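Local coordinates for protein tRNA (guanosine(18)-2'-O)-methyltransferase (Aquifex aeolicus, PDB 1ZJR) that catalyses transfer of a methyl group from S-adenosyl-L-methionine to the 2'-hydroxyl of guanosine 18 in a subset of tRNAs, acting as a homodimer, at residues K13-V18 with K190-W195; K21-L26 with G176-P181; N35-S40 with E68-G73; E92-N95 with Q99-A102. All coordinates share one frame; numbering follows the deposited sequence.

Contact 1. Residues K13-V18 with K190-W195; sequences KRLREV and KILKKW
The side chains of Leu15 and Leu192 pass one another pointing opposite ways, and their methyls carry the meeting of helix 7-19 with helix 185-200. Leu15 CG stands opposite the backbone N (chi1 -154°), which sends both methyls across the gap. Leu15 CD1 lies 3.6 Å from Leu192 CD2, and Leu15 CD2 comes to the edge of the indole, near its plane, 3.9 Å from Trp195 CE3. The indole has Ile191 CG2 over one face, near the rim, and also meets the rings of Trp77 and Phe79. Leu192 is forked between two neighbours: CD2 serves Leu15, while CD1 lies in the plane of the Arg16 guanidinium, at its edge, 3.2 Å from Arg16 NH1. An extended chain from CG to NE carries that guanidinium across the end of Leu192, at about a right angle to it, and its NH2 forms a salt bridge with Glu185. With Leu15 cut back to an alanine, Leu192 CD2 and the edge of the indole would probably each lose a methyl partner, opening a gap between the helices. The short segments cross at 139° between their N-to-C directions, with axes 10.5 Å apart at closest approach. No hydrogen bond crosses between them, so the terminal helices meet here through apolar packing, flanked on one side by the arginine's charge.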
loop_
_atom_site.group_PDB
_atom_site.type_symbol
_atom_site.label_atom_id
_atom_site.label_comp_id
_atom_site.label_asym_id
_atom_site.label_seq_id
_atom_site.Cartn_x
_atom_site.Cartn_y
_atom_site.Cartn_z
ATOM N N LYS A 13 -13.958 -13.432 -13.125
ATOM C CA LYS A 13 -15.205 -12.938 -12.560
ATOM C C LYS A 13 -14.882 -12.379 -11.179
ATOM O O LYS A 13 -15.319 -11.290 -10.808
ATOM C CB LYS A 13 -16.208 -14.086 -12.422
ATOM C CG LYS A 13 -17.599 -13.669 -11.973
ATOM C CD LYS A 13 -18.487 -13.300 -13.157
ATOM C CE LYS A 13 -18.734 -14.500 -14.067
ATOM N NZ LYS A 13 -19.655 -14.180 -15.196
ATOM N N ARG A 14 -14.098 -13.142 -10.428
ATOM C CA ARG A 14 -13.705 -12.748 -9.085
ATOM C C ARG A 14 -12.790 -11.530 -9.137
ATOM O O ARG A 14 -12.869 -10.646 -8.285
ATOM C CB ARG A 14 -13.003 -13.923 -8.399
ATOM C CG ARG A 14 -12.916 -13.813 -6.890
ATOM C CD ARG A 14 -12.765 -15.194 -6.274
ATOM N NE ARG A 14 -13.869 -16.064 -6.674
ATOM C CZ ARG A 14 -14.003 -17.334 -6.303
ATOM N NH1 ARG A 14 -13.096 -17.899 -5.515
ATOM N NH2 ARG A 14 -15.046 -18.038 -6.720
ATOM N N LEU A 15 -11.932 -11.486 -10.150
ATOM C CA LEU A 15 -11.002 -10.377 -10.321
ATOM C C LEU A 15 -11.814 -9.102 -10.538
ATOM O O LEU A 15 -11.486 -8.042 -10.015
ATOM C CB LEU A 15 -10.100 -10.626 -11.536
ATOM C CG LEU A 15 -8.714 -9.969 -11.599
ATOM C CD1 LEU A 15 -8.234 -9.975 -13.045
ATOM C CD2 LEU A 15 -8.752 -8.547 -11.068
ATOM N N ARG A 16 -12.882 -9.218 -11.318
ATOM C CA ARG A 16 -13.737 -8.078 -11.603
ATOM C C ARG A 16 -14.364 -7.532 -10.320
ATOM O O ARG A 16 -14.375 -6.326 -10.089
ATOM C CB ARG A 16 -14.832 -8.481 -12.592
ATOM C CG ARG A 16 -15.607 -7.302 -13.116
ATOM C CD ARG A 16 -16.613 -7.703 -14.177
ATOM N NE ARG A 16 -17.251 -6.514 -14.723
ATOM C CZ ARG A 16 -16.709 -5.723 -15.641
ATOM N NH1 ARG A 16 -15.513 -5.994 -16.139
ATOM N NH2 ARG A 16 -17.359 -4.644 -16.045
ATOM N N GLU A 17 -14.887 -8.426 -9.490
ATOM C CA GLU A 17 -15.496 -8.025 -8.224
ATOM C C GLU A 17 -14.456 -7.314 -7.362
ATOM O O GLU A 17 -14.747 -6.315 -6.702
ATOM C CB GLU A 17 -16.023 -9.258 -7.490
ATOM C CG GLU A 17 -17.122 -9.986 -8.242
ATOM C CD GLU A 17 -17.422 -11.352 -7.656
ATOM O OE1 GLU A 17 -18.428 -11.965 -8.072
ATOM O OE2 GLU A 17 -16.649 -11.813 -6.786
ATOM N N VAL A 18 -13.239 -7.838 -7.372
ATOM C CA VAL A 18 -12.156 -7.244 -6.603
ATOM C C VAL A 18 -11.829 -5.861 -7.156
ATOM O O VAL A 18 -11.681 -4.905 -6.399
ATOM C CB VAL A 18 -10.892 -8.143 -6.639
ATOM C CG1 VAL A 18 -9.696 -7.400 -6.065
ATOM C CG2 VAL A 18 -11.148 -9.422 -5.842
ATOM N N LYS A 190 -9.347 -2.747 -18.916
ATOM C CA LYS A 190 -7.939 -2.727 -19.295
ATOM C C LYS A 190 -7.136 -3.645 -18.375
ATOM O O LYS A 190 -6.297 -4.425 -18.831
ATOM C CB LYS A 190 -7.376 -1.306 -19.217
ATOM C CG LYS A 190 -5.922 -1.203 -19.680
ATOM C CD LYS A 190 -5.318 0.169 -19.402
ATOM C CE LYS A 190 -5.134 0.412 -17.909
ATOM N NZ LYS A 190 -4.223 -0.586 -17.274
ATOM N N ILE A 191 -7.397 -3.552 -17.077
ATOM C CA ILE A 191 -6.689 -4.381 -16.120
ATOM C C ILE A 191 -7.050 -5.854 -16.283
ATOM O O ILE A 191 -6.172 -6.712 -16.242
ATOM C CB ILE A 191 -6.971 -3.922 -14.676
ATOM C CG1 ILE A 191 -6.481 -2.479 -14.505
ATOM C CG2 ILE A 191 -6.286 -4.865 -13.682
ATOM C CD1 ILE A 191 -6.815 -1.857 -13.157
ATOM N N LEU A 192 -8.332 -6.150 -16.474
ATOM C CA LEU A 192 -8.760 -7.536 -16.662
ATOM C C LEU A 192 -8.001 -8.160 -17.830
ATOM O O LEU A 192 -7.454 -9.265 -17.721
ATOM C CB LEU A 192 -10.265 -7.607 -16.948
ATOM C CG LEU A 192 -11.236 -7.475 -15.772
ATOM C CD1 LEU A 192 -12.674 -7.468 -16.282
ATOM C CD2 LEU A 192 -11.022 -8.632 -14.810
ATOM N N LYS A 193 -7.975 -7.445 -18.949
ATOM C CA LYS A 193 -7.285 -7.921 -20.139
ATOM C C LYS A 193 -5.795 -8.101 -19.877
ATOM O O LYS A 193 -5.222 -9.143 -20.188
ATOM C CB LYS A 193 -7.492 -6.936 -21.296
ATOM C CG LYS A 193 -8.916 -6.879 -21.818
ATOM C CD LYS A 193 -9.050 -5.865 -22.948
ATOM C CE LYS A 193 -10.454 -5.870 -23.531
ATOM N NZ LYS A 193 -11.482 -5.481 -22.527
ATOM N N LYS A 194 -5.174 -7.083 -19.293
ATOM C CA LYS A 194 -3.745 -7.122 -19.006
ATOM C C LYS A 194 -3.342 -8.267 -18.085
ATOM O O LYS A 194 -2.457 -9.058 -18.416
ATOM C CB LYS A 194 -3.297 -5.793 -18.396
ATOM C CG LYS A 194 -1.797 -5.697 -18.153
ATOM C CD LYS A 194 -1.393 -4.287 -17.736
ATOM C CE LYS A 194 0.119 -4.165 -17.586
ATOM N NZ LYS A 194 0.547 -2.769 -17.276
ATOM N N TRP A 195 -3.986 -8.363 -16.928
ATOM C CA TRP A 195 -3.641 -9.420 -15.987
ATOM C C TRP A 195 -3.982 -10.818 -16.473
ATOM O O TRP A 195 -3.278 -11.775 -16.150
ATOM C CB TRP A 195 -4.275 -9.150 -14.620
ATOM C CG TRP A 195 -3.545 -8.082 -13.862
ATOM C CD1 TRP A 195 -2.336 -7.527 -14.187
ATOM C CD2 TRP A 195 -3.954 -7.457 -12.642
ATOM N NE1 TRP A 195 -1.969 -6.600 -13.243
ATOM C CE2 TRP A 195 -2.944 -6.536 -12.283
ATOM C CE3 TRP A 195 -5.078 -7.586 -11.814
ATOM C CZ2 TRP A 195 -3.024 -5.746 -11.132
ATOM C CZ3 TRP A 195 -5.157 -6.800 -10.670
ATOM C CH2 TRP A 195 -4.134 -5.891 -10.342
#

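Contact 2. Residues K21-L26 with G176-P181; sequences KRQKDL and GMYSRP
The Tyr178 ring carries the Gln23 side chain over one face, with Gln23 CD 3.9 Å above the plane and displaced toward the rim. The amide and ring planes are 41° apart, and Gln23 CG also reaches the ring, 3.9 Å from Tyr178 CE2. Lys21 O approaches the same ring obliquely, 3.6 Å from Tyr178 CD2. The other flat group, the Arg180 guanidinium, has Met177 CA over its centre. Gln23 is bent at chi2 (-62°), which folds its amide back between Tyr178 and the Met177 backbone. Two type I beta turns shape the contact: Gln23 to Leu26 leads into strand 26-31, and the turn to Ser179 begins at Gly176, the C-prime residue of the Schellman motif that ends helix 157-174. In this second turn Gly176 O accepts from both Ser179 N and Ser179 OG, the hydroxyl at 2.6 Å. Replacing Gln23 by an alanine would probably remove the amide that fills the space between the tyrosine face and Met177. A water lies between the loops, 3.0 Å from Arg22 O and 2.9 Å from Arg180 O, in position to bridge them. Beyond the two segments, Tyr178 OH is hydrogen-bonded to Val49 O, and Asp25 forms a salt bridge with Arg172.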
loop_
_atom_site.group_PDB
_atom_site.type_symbol
_atom_site.label_atom_id
_atom_site.label_comp_id
_atom_site.label_asym_id
_atom_site.label_seq_id
_atom_site.Cartn_x
_atom_site.Cartn_y
_atom_site.Cartn_z
ATOM N N LYS A 21 -13.942 -2.931 -6.116
ATOM C CA LYS A 21 -13.805 -2.441 -4.746
ATOM C C LYS A 21 -12.442 -1.786 -4.517
ATOM O O LYS A 21 -12.198 -1.200 -3.467
ATOM C CB LYS A 21 -13.985 -3.588 -3.751
ATOM C CG LYS A 21 -15.368 -4.234 -3.776
ATOM C CD LYS A 21 -15.387 -5.490 -2.920
ATOM C CE LYS A 21 -16.735 -6.200 -2.978
ATOM N NZ LYS A 21 -16.688 -7.514 -2.266
ATOM N N ARG A 22 -11.551 -1.891 -5.500
ATOM C CA ARG A 22 -10.224 -1.301 -5.377
ATOM C C ARG A 22 -10.267 0.215 -5.166
ATOM O O ARG A 22 -11.063 0.923 -5.783
ATOM C CB ARG A 22 -9.382 -1.629 -6.620
ATOM C CG ARG A 22 -8.793 -3.046 -6.640
ATOM C CD ARG A 22 -7.705 -3.188 -5.578
ATOM N NE ARG A 22 -6.923 -4.419 -5.702
ATOM C CZ ARG A 22 -6.953 -5.422 -4.828
ATOM N NH1 ARG A 22 -7.741 -5.358 -3.759
ATOM N NH2 ARG A 22 -6.156 -6.472 -4.993
ATOM N N GLN A 23 -9.402 0.698 -4.280
ATOM C CA GLN A 23 -9.289 2.120 -3.969
ATOM C C GLN A 23 -8.100 2.656 -4.766
ATOM O O GLN A 23 -6.969 2.654 -4.281
ATOM C CB GLN A 23 -9.030 2.307 -2.471
ATOM C CG GLN A 23 -10.071 1.661 -1.578
ATOM C CD GLN A 23 -11.449 2.251 -1.785
ATOM O OE1 GLN A 23 -12.366 1.582 -2.276
ATOM N NE2 GLN A 23 -11.599 3.516 -1.427
ATOM N N LYS A 24 -8.355 3.124 -5.984
ATOM C CA LYS A 24 -7.281 3.612 -6.846
ATOM C C LYS A 24 -6.565 4.794 -6.221
ATOM O O LYS A 24 -5.465 5.161 -6.628
ATOM C CB LYS A 24 -7.845 4.035 -8.206
ATOM C CG LYS A 24 -8.514 5.395 -8.199
ATOM C CD LYS A 24 -8.820 5.855 -9.620
ATOM C CE LYS A 24 -9.270 7.308 -9.637
ATOM N NZ LYS A 24 -9.562 7.782 -11.021
ATOM N N ASP A 25 -7.211 5.343 -5.204
ATOM C CA ASP A 25 -6.794 6.523 -4.471
ATOM C C ASP A 25 -5.918 6.296 -3.225
ATOM O O ASP A 25 -5.287 7.231 -2.719
ATOM C CB ASP A 25 -8.084 7.241 -4.072
ATOM C CG ASP A 25 -7.852 8.620 -3.601
ATOM O OD1 ASP A 25 -7.106 9.345 -4.292
ATOM O OD2 ASP A 25 -8.423 8.981 -2.552
ATOM N N LEU A 26 -5.901 5.067 -2.725
ATOM C CA LEU A 26 -5.129 4.731 -1.528
ATOM C C LEU A 26 -3.851 4.000 -1.951
ATOM O O LEU A 26 -3.889 2.823 -2.305
ATOM C CB LEU A 26 -5.979 3.851 -0.609
ATOM C CG LEU A 26 -5.397 3.498 0.763
ATOM C CD1 LEU A 26 -5.052 4.773 1.526
ATOM C CD2 LEU A 26 -6.407 2.675 1.533
ATOM N N GLY A 176 -18.867 4.782 2.466
ATOM C CA GLY A 176 -19.351 3.974 1.361
ATOM C C GLY A 176 -18.409 3.925 0.168
ATOM O O GLY A 176 -18.836 3.673 -0.954
ATOM N N MET A 177 -17.122 4.149 0.403
ATOM C CA MET A 177 -16.158 4.136 -0.690
ATOM C C MET A 177 -15.837 2.758 -1.257
ATOM O O MET A 177 -15.127 2.640 -2.256
ATOM C CB MET A 177 -14.891 4.871 -0.263
ATOM C CG MET A 177 -15.118 6.370 -0.202
ATOM S SD MET A 177 -13.763 7.302 0.486
ATOM C CE MET A 177 -12.649 7.346 -0.904
ATOM N N TYR A 178 -16.357 1.713 -0.624
ATOM C CA TYR A 178 -16.166 0.356 -1.121
ATOM C C TYR A 178 -17.458 -0.100 -1.787
ATOM O O TYR A 178 -17.516 -1.190 -2.353
ATOM C CB TYR A 178 -15.839 -0.620 0.011
ATOM C CG TYR A 178 -14.449 -0.478 0.576
ATOM C CD1 TYR A 178 -14.226 0.204 1.770
ATOM C CD2 TYR A 178 -13.354 -1.044 -0.078
ATOM C CE1 TYR A 178 -12.947 0.315 2.305
ATOM C CE2 TYR A 178 -12.067 -0.939 0.449
ATOM C CZ TYR A 178 -11.872 -0.260 1.639
ATOM O OH TYR A 178 -10.604 -0.156 2.165
ATOM N N SER A 179 -18.492 0.735 -1.718
ATOM C CA SER A 179 -19.785 0.378 -2.301
ATOM C C SER A 179 -19.921 0.775 -3.768
ATOM O O SER A 179 -20.844 0.329 -4.450
ATOM C CB SER A 179 -20.929 0.994 -1.487
ATOM O OG SER A 179 -20.965 2.404 -1.625
ATOM N N ARG A 180 -19.014 1.618 -4.251
ATOM C CA ARG A 180 -19.035 2.030 -5.653
ATOM C C ARG A 180 -17.597 1.987 -6.173
ATOM O O ARG A 180 -16.664 2.345 -5.462
ATOM C CB ARG A 180 -19.622 3.443 -5.813
ATOM C CG ARG A 180 -18.691 4.593 -5.466
ATOM C CD ARG A 180 -18.481 4.757 -3.971
ATOM N NE ARG A 180 -17.538 5.838 -3.676
ATOM C CZ ARG A 180 -16.235 5.787 -3.942
ATOM N NH1 ARG A 180 -15.710 4.704 -4.507
ATOM N NH2 ARG A 180 -15.458 6.826 -3.656
ATOM N N PRO A 181 -17.404 1.533 -7.420
ATOM C CA PRO A 181 -16.066 1.444 -8.021
ATOM C C PRO A 181 -15.385 2.794 -8.223
ATOM O O PRO A 181 -15.989 3.717 -8.768
ATOM C CB PRO A 181 -16.331 0.752 -9.360
ATOM C CG PRO A 181 -17.583 -0.037 -9.104
ATOM C CD PRO A 181 -18.413 0.927 -8.304
HETATM O O HOH W 1 -13.805 1.802 -5.049
#

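Contact 3. Residues N35-S40 with E68-G73; sequences NEHNFS and EGITQG
Ile70 CD1 sits squarely over one face of the His37 imidazole, 3.4 Å from the ring centroid and only 7° off the ring normal, a CH-pi contact. The other branch of the same isoleucine, CG2, packs against Ser40 CB at 3.7 Å and also comes close to His37 ND1. Ile70 thus fits its two branches against residues one helical turn apart: CG1 takes the position opposite its carbonyl carbon and carries CD1 over the ring. His37 has CG on the side away from its backbone N (chi1 -168°), which swings the imidazole toward helix 68-71, and the two side chains cross at about a right angle. The backbones come nearest at Ser40 and Thr71, whose CA atoms are 5.2 Å apart.

The helices that meet are 36-49, which follows the first strand of the SPOUT methyltransferase sheet, and the short helix 68-71, in the connection between strands 51-57 and 79-82. Asn35 is the N-cap of the longer one. Its OD1 accepts from Asn38 N at 2.9 Å, with the donor 44° out of the carbonyl plane. Ser40 OG donates to Glu36 O at 2.7 Å, and Ser40 N reaches that oxygen from the opposite face of its plane. The serine hydroxyl in turn accepts from Asn67 N, so the side chain that meets Ile70 is also held to the chain just before helix 68-71. Arg44 completes the link by donating from NH2 to Ile70 O. A bound sulfate, probably from the crystallisation liquor, lies about 3 Å from the Ile70 side chain.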
loop_
_atom_site.group_PDB
_atom_site.type_symbol
_atom_site.label_atom_id
_atom_site.label_comp_id
_atom_site.label_asym_id
_atom_site.label_seq_id
_atom_site.Cartn_x
_atom_site.Cartn_y
_atom_site.Cartn_z
ATOM N N ASN A 35 13.029 -7.865 5.322
ATOM C CA ASN A 35 12.843 -9.211 4.786
ATOM C C ASN A 35 11.603 -9.447 3.939
ATOM O O ASN A 35 10.590 -8.749 4.064
ATOM C CB ASN A 35 12.903 -10.237 5.921
ATOM C CG ASN A 35 11.711 -10.162 6.839
ATOM O OD1 ASN A 35 10.689 -10.807 6.606
ATOM N ND2 ASN A 35 11.831 -9.364 7.891
ATOM N N GLU A 36 11.696 -10.455 3.077
ATOM C CA GLU A 36 10.612 -10.793 2.173
ATOM C C GLU A 36 9.348 -11.297 2.854
ATOM O O GLU A 36 8.260 -11.175 2.295
ATOM C CB GLU A 36 11.081 -11.816 1.130
ATOM C CG GLU A 36 11.452 -13.179 1.676
ATOM C CD GLU A 36 11.743 -14.185 0.566
ATOM O OE1 GLU A 36 10.813 -14.507 -0.211
ATOM O OE2 GLU A 36 12.898 -14.648 0.466
ATOM N N HIS A 37 9.477 -11.869 4.049
ATOM C CA HIS A 37 8.296 -12.361 4.751
ATOM C C HIS A 37 7.421 -11.157 5.113
ATOM O O HIS A 37 6.200 -11.192 4.946
ATOM C CB HIS A 37 8.690 -13.121 6.023
ATOM C CG HIS A 37 7.560 -13.886 6.644
ATOM N ND1 HIS A 37 6.242 -13.500 6.525
ATOM C CD2 HIS A 37 7.558 -14.999 7.417
ATOM C CE1 HIS A 37 5.476 -14.342 7.195
ATOM N NE2 HIS A 37 6.249 -15.260 7.747
ATOM N N ASN A 38 8.041 -10.092 5.617
ATOM C CA ASN A 38 7.275 -8.898 5.963
ATOM C C ASN A 38 6.737 -8.252 4.693
ATOM O O ASN A 38 5.600 -7.797 4.658
ATOM C CB ASN A 38 8.132 -7.874 6.718
ATOM C CG ASN A 38 8.436 -8.297 8.144
ATOM O OD1 ASN A 38 7.712 -9.089 8.741
ATOM N ND2 ASN A 38 9.507 -7.750 8.701
ATOM N N PHE A 39 7.553 -8.209 3.646
ATOM C CA PHE A 39 7.096 -7.603 2.402
ATOM C C PHE A 39 5.885 -8.350 1.829
ATOM O O PHE A 39 4.904 -7.731 1.411
ATOM C CB PHE A 39 8.210 -7.580 1.355
ATOM C CG PHE A 39 7.884 -6.730 0.164
ATOM C CD1 PHE A 39 7.968 -5.344 0.245
ATOM C CD2 PHE A 39 7.442 -7.305 -1.021
ATOM C CE1 PHE A 39 7.613 -4.543 -0.838
ATOM C CE2 PHE A 39 7.082 -6.515 -2.112
ATOM C CZ PHE A 39 7.168 -5.135 -2.022
ATOM N N SER A 40 5.948 -9.680 1.814
ATOM C CA SER A 40 4.842 -10.476 1.283
ATOM C C SER A 40 3.574 -10.269 2.103
ATOM O O SER A 40 2.464 -10.222 1.561
ATOM C CB SER A 40 5.218 -11.963 1.272
ATOM O OG SER A 40 6.423 -12.173 0.551
ATOM N N GLU A 68 5.390 -16.724 -2.831
ATOM C CA GLU A 68 4.055 -17.154 -3.230
ATOM C C GLU A 68 3.346 -17.908 -2.108
ATOM O O GLU A 68 2.119 -17.883 -2.011
ATOM C CB GLU A 68 4.140 -18.030 -4.477
ATOM N N GLY A 69 4.126 -18.573 -1.261
ATOM C CA GLY A 69 3.553 -19.324 -0.158
ATOM C C GLY A 69 3.046 -18.443 0.970
ATOM O O GLY A 69 2.225 -18.873 1.779
ATOM N N ILE A 70 3.538 -17.208 1.027
ATOM C CA ILE A 70 3.132 -16.263 2.062
ATOM C C ILE A 70 2.169 -15.215 1.504
ATOM O O ILE A 70 1.360 -14.648 2.237
ATOM C CB ILE A 70 4.368 -15.559 2.684
ATOM C CG1 ILE A 70 5.221 -16.586 3.434
ATOM C CG2 ILE A 70 3.930 -14.443 3.625
ATOM C CD1 ILE A 70 6.451 -16.004 4.103
ATOM N N THR A 71 2.255 -14.967 0.202
ATOM C CA THR A 71 1.383 -13.995 -0.444
ATOM C C THR A 71 0.083 -14.671 -0.874
ATOM O O THR A 71 -0.927 -14.007 -1.111
ATOM C CB THR A 71 2.057 -13.380 -1.688
ATOM O OG1 THR A 71 1.232 -12.333 -2.215
ATOM C CG2 THR A 71 2.259 -14.438 -2.760
ATOM N N GLN A 72 0.120 -15.997 -0.967
ATOM C CA GLN A 72 -1.042 -16.785 -1.368
ATOM C C GLN A 72 -1.523 -16.403 -2.766
ATOM O O GLN A 72 -2.683 -16.627 -3.114
ATOM C CB GLN A 72 -2.173 -16.607 -0.357
ATOM N N GLY A 73 -0.626 -15.827 -3.559
ATOM C CA GLY A 73 -0.977 -15.431 -4.911
ATOM C C GLY A 73 -1.543 -14.027 -5.004
ATOM O O GLY A 73 -1.831 -13.542 -6.099
#

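Contact 4. Residues E92-N95 with Q99-A102; sequences EFKN and QIVA
Ile100 packs its CG1 branch on Lys94 and Phe93, supplying the apolar contact from the strand side. Ile100 CG1 lies 4.1 Å from Lys94 CB and 4.2 Å from Lys94 CG, while Ile100 CD1 reaches Phe93 CB at 4.4 Å. CG1 stands opposite the carbonyl carbon of Ile100 (chi1 -50°), a position that directs this branch at the helix between two consecutive residues. The distances are those of loose van der Waals packing, and the area buried between the two short segments is modest, 112 Å². Ile100 also touches Val122 and Val124 of the adjacent strand.

Aromatic packing belongs to the outer part of Phe93. Its CB faces Ile100, but the ring is turned away from it and meets Phe98 and Tyr55 edge-to-face, besides resting on Val122.

Polar interactions lie around the contact, since no hydrogen bond passes between the segments. Lys94 uses its aliphatic base against Ile100, crossing it at about a right angle, and then runs on extended until NZ donates to Ile139 O. One side chain therefore serves an apolar and a polar role at its two ends. On the strand, Ile100 N is hydrogen-bonded to Asp141 OD2, and backbone bonds tie the strand to its neighbours 121-126 and 142-145.

Helix 86-95 and strand 99-103 are joined by a short connection, and the helix packs back against the strand that follows it. This is the helix-to-strand half of a beta-alpha-beta crossover in the parallel sheet of the SPOUT fold, from edge strand 79-82, past three intervening strands, to 99-103, leading to Thr103, predicted to bind S-adenosyl-L-methionine.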
loop_
_atom_site.group_PDB
_atom_site.type_symbol
_atom_site.label_atom_id
_atom_site.label_comp_id
_atom_site.label_asym_id
_atom_site.label_seq_id
_atom_site.Cartn_x
_atom_site.Cartn_y
_atom_site.Cartn_z
ATOM N N GLU A 92 5.802 13.398 -7.028
ATOM C CA GLU A 92 4.906 13.282 -8.170
ATOM C C GLU A 92 3.474 13.142 -7.679
ATOM O O GLU A 92 2.554 13.754 -8.233
ATOM C CB GLU A 92 5.286 12.071 -9.022
ATOM C CG GLU A 92 6.394 12.351 -10.023
ATOM C CD GLU A 92 7.002 11.090 -10.594
ATOM O OE1 GLU A 92 6.248 10.140 -10.895
ATOM O OE2 GLU A 92 8.239 11.054 -10.754
ATOM N N PHE A 93 3.281 12.335 -6.638
ATOM C CA PHE A 93 1.945 12.145 -6.088
ATOM C C PHE A 93 1.501 13.390 -5.341
ATOM O O PHE A 93 0.345 13.802 -5.437
ATOM C CB PHE A 93 1.904 10.949 -5.125
ATOM C CG PHE A 93 1.850 9.615 -5.808
ATOM C CD1 PHE A 93 2.982 8.804 -5.874
ATOM C CD2 PHE A 93 0.664 9.162 -6.381
ATOM C CE1 PHE A 93 2.933 7.556 -6.501
ATOM C CE2 PHE A 93 0.602 7.917 -7.012
ATOM C CZ PHE A 93 1.738 7.113 -7.071
ATOM N N LYS A 94 2.418 13.987 -4.590
ATOM C CA LYS A 94 2.094 15.177 -3.818
ATOM C C LYS A 94 1.602 16.292 -4.739
ATOM O O LYS A 94 0.564 16.903 -4.485
ATOM C CB LYS A 94 3.319 15.639 -3.026
ATOM C CG LYS A 94 3.007 16.616 -1.906
ATOM C CD LYS A 94 4.242 16.880 -1.057
ATOM C CE LYS A 94 3.920 17.782 0.119
ATOM N NZ LYS A 94 5.134 18.104 0.912
ATOM N N ASN A 95 2.340 16.543 -5.816
ATOM C CA ASN A 95 1.953 17.581 -6.764
ATOM C C ASN A 95 0.629 17.251 -7.447
ATOM O O ASN A 95 -0.014 18.131 -8.020
ATOM C CB ASN A 95 3.047 17.781 -7.816
ATOM C CG ASN A 95 4.352 18.260 -7.211
ATOM O OD1 ASN A 95 4.358 19.102 -6.313
ATOM N ND2 ASN A 95 5.465 17.736 -7.710
ATOM N N GLN A 99 -1.932 13.396 -0.305
ATOM C CA GLN A 99 -1.288 13.753 0.953
ATOM C C GLN A 99 -0.314 12.617 1.245
ATOM O O GLN A 99 -0.652 11.441 1.075
ATOM C CB GLN A 99 -2.299 13.875 2.099
ATOM C CG GLN A 99 -2.988 12.579 2.499
ATOM C CD GLN A 99 -3.815 12.717 3.775
ATOM O OE1 GLN A 99 -4.609 11.838 4.112
ATOM N NE2 GLN A 99 -3.625 13.816 4.493
ATOM N N ILE A 100 0.896 12.969 1.659
ATOM C CA ILE A 100 1.912 11.975 1.975
ATOM C C ILE A 100 1.917 11.754 3.485
ATOM O O ILE A 100 2.250 12.656 4.255
ATOM C CB ILE A 100 3.308 12.447 1.519
ATOM C CG1 ILE A 100 3.240 12.919 0.061
ATOM C CG2 ILE A 100 4.317 11.313 1.677
ATOM C CD1 ILE A 100 2.750 11.867 -0.923
ATOM N N VAL A 101 1.536 10.546 3.890
ATOM C CA VAL A 101 1.452 10.159 5.296
ATOM C C VAL A 101 2.579 9.171 5.597
ATOM O O VAL A 101 2.607 8.065 5.058
ATOM C CB VAL A 101 0.080 9.500 5.577
ATOM C CG1 VAL A 101 -0.047 9.110 7.048
ATOM C CG2 VAL A 101 -1.040 10.469 5.183
ATOM N N ALA A 102 3.502 9.566 6.468
ATOM C CA ALA A 102 4.637 8.707 6.777
ATOM C C ALA A 102 4.789 8.325 8.239
ATOM O O ALA A 102 4.611 9.147 9.133
ATOM C CB ALA A 102 5.918 9.366 6.290
#

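In the fold
From the N terminus, helix 7-19 opens contact 1, which closes only when helix 185-200 returns at the far end of the chain; the two terminal helices are thus brought together. The loop before strand 26-31 opens contact 2, whose partner is the loop after helix 157-174, so contact 2 nests inside contact 1, their centres 15 Å apart. Contacts 3 and 4 both nest within contact 2 and follow one another in series. Contact 3 ties helix 36-49 to helix 68-71, and contact 4 joins helix 86-95 to strand 99-103 on the opposite side of the chain's centre, about 26 Å away between centres. No two of the four cross.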